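Local coordinates for protein voltage-sensor containing phosphatase (Ciona intestinalis, PDB 3V0D) that probably dephosphorylates membrane phosphoinositides under the control of a voltage sensor, through a PTEN-like phosphatase domain joined to a C2 domain, at residues A[53-56]-A[57-61]. The protein carries 1 engineered substitution. Numbering follows the deposited sequence. Where two conformers were deposited one is given.
Sequences GEVS and RFFKT
G53 to R57 and S56 to K60 mark the first and last of four successive i to i+4 backbone bonds that join 53-56 to 57-61 within helix 52-62. R57 N donates to G53 O at 3.0 Å, and F58 N donates to E54 O at 2.9 Å. F59 N and K60 N bond to V55 O and S56 O in the same way.

The main side-chain contact is the i to i+3 salt bridge of E54 and R57, which lie alongside each other and point the same way. R57 grips the carboxylate side-on with two nitrogens. R57 NH1 meets the syn lone pair of E54 OE1 at 2.9 Å, and R57 NE meets E54 OE2 at 2.9 Å. Both bonds are nearly straight, and both oxygens lie close to the guanidinium plane. The carboxylate is turned 33° from that plane, and NE sits out of the carboxylate plane. The R57 chain runs extended and then bends at chi3 (73°), which brings its NE edge back to E54.

One turn apart, V55 and F59 lie side by side, and V55 CG1 meets the F59 ring at its edge, 3.8 Å from F59 CE2. V55 and F59 both pack on M37 of strand 34-41, and F58 meets Y18 and F23 edge-to-face. K60 NZ bonds to K82 O.

The helix is therefore amphipathic: V55, F58 and F59 are buried in the phosphatase domain, while R57 and K60 are exposed. Two bonds should restrict rotation of the R57 guanidinium, and the paired charges probably stabilise each other beside F23.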
loop_
_atom_site.group_PDB
_atom_site.type_symbol
_atom_site.label_atom_id
_atom_site.label_comp_id
_atom_site.label_asym_id
_atom_site.label_seq_id
_atom_site.Cartn_x
_atom_site.Cartn_y
_atom_site.Cartn_z
ATOM N N GLY A 53 21.479 15.482 -8.210
ATOM C CA GLY A 53 22.298 16.649 -7.905
ATOM C C GLY A 53 21.459 17.865 -7.543
ATOM O O GLY A 53 21.808 18.616 -6.625
ATOM N N GLU A 54 20.344 18.063 -8.251
ATOM C CA GLU A 54 19.456 19.182 -7.962
ATOM C C GLU A 54 18.656 18.977 -6.677
ATOM O O GLU A 54 18.446 19.907 -5.916
ATOM C CB GLU A 54 18.517 19.445 -9.148
ATOM C CG GLU A 54 19.212 20.144 -10.309
ATOM C CD GLU A 54 19.660 21.521 -9.887
ATOM O OE1 GLU A 54 18.790 22.408 -9.776
ATOM O OE2 GLU A 54 20.865 21.703 -9.605
ATOM N N VAL A 55 18.224 17.749 -6.414
ATOM C CA VAL A 55 17.481 17.474 -5.187
ATOM C C VAL A 55 18.392 17.650 -3.972
ATOM O O VAL A 55 18.004 18.272 -2.971
ATOM C CB VAL A 55 16.858 16.058 -5.214
ATOM C CG1 VAL A 55 16.015 15.806 -3.959
ATOM C CG2 VAL A 55 15.978 15.895 -6.448
ATOM N N SER A 56 19.614 17.138 -4.063
ATOM C CA SER A 56 20.520 17.287 -2.930
ATOM C C SER A 56 20.900 18.759 -2.719
ATOM O O SER A 56 20.942 19.233 -1.577
ATOM C CB SER A 56 21.717 16.371 -3.017
ATOM O OG SER A 56 22.406 16.636 -4.204
ATOM N N ARG A 57 21.120 19.494 -3.813
ATOM C CA ARG A 57 21.334 20.943 -3.725
ATOM C C ARG A 57 20.160 21.662 -3.054
ATOM O O ARG A 57 20.356 22.558 -2.242
ATOM C CB ARG A 57 21.620 21.537 -5.118
ATOM C CG ARG A 57 22.030 23.010 -5.116
ATOM C CD ARG A 57 22.460 23.480 -6.496
ATOM N NE ARG A 57 21.356 23.644 -7.443
ATOM C CZ ARG A 57 20.624 24.754 -7.562
ATOM N NH1 ARG A 57 19.655 24.818 -8.473
ATOM N NH2 ARG A 57 20.858 25.803 -6.776
ATOM N N PHE A 58 18.935 21.274 -3.411
ATOM C CA PHE A 58 17.751 21.858 -2.808
ATOM C C PHE A 58 17.782 21.737 -1.287
ATOM O O PHE A 58 17.576 22.714 -0.569
ATOM C CB PHE A 58 16.496 21.178 -3.384
ATOM C CG PHE A 58 15.192 21.678 -2.799
ATOM C CD1 PHE A 58 14.477 22.698 -3.433
ATOM C CD2 PHE A 58 14.684 21.148 -1.601
ATOM C CE1 PHE A 58 13.280 23.161 -2.893
ATOM C CE2 PHE A 58 13.492 21.623 -1.045
ATOM C CZ PHE A 58 12.786 22.633 -1.692
ATOM N N PHE A 59 18.011 20.525 -0.795
ATOM C CA PHE A 59 17.983 20.307 0.651
ATOM C C PHE A 59 19.118 20.978 1.399
ATOM O O PHE A 59 18.906 21.574 2.454
ATOM C CB PHE A 59 17.848 18.812 0.956
ATOM C CG PHE A 59 16.456 18.345 0.714
ATOM C CD1 PHE A 59 15.463 18.644 1.652
ATOM C CD2 PHE A 59 16.104 17.686 -0.461
ATOM C CE1 PHE A 59 14.149 18.308 1.420
ATOM C CE2 PHE A 59 14.787 17.345 -0.701
ATOM C CZ PHE A 59 13.800 17.654 0.247
ATOM N N LYS A 60 20.310 20.926 0.824
ATOM C CA LYS A 60 21.456 21.578 1.442
ATOM C C LYS A 60 21.294 23.099 1.484
ATOM O O LYS A 60 21.785 23.755 2.415
ATOM C CB LYS A 60 22.722 21.198 0.694
ATOM C CG LYS A 60 23.092 19.754 0.920
ATOM C CD LYS A 60 24.341 19.394 0.172
ATOM C CE LYS A 60 24.563 17.897 0.163
ATOM N NZ LYS A 60 25.297 17.504 -1.085
ATOM N N THR A 61 20.604 23.656 0.488
ATOM C CA THR A 61 20.395 25.104 0.370
ATOM C C THR A 61 19.247 25.596 1.240
ATOM O O THR A 61 19.381 26.600 1.946
ATOM C CB THR A 61 20.112 25.505 -1.109
ATOM O OG1 THR A 61 21.224 25.116 -1.918
ATOM C CG2 THR A 61 19.880 27.032 -1.259
#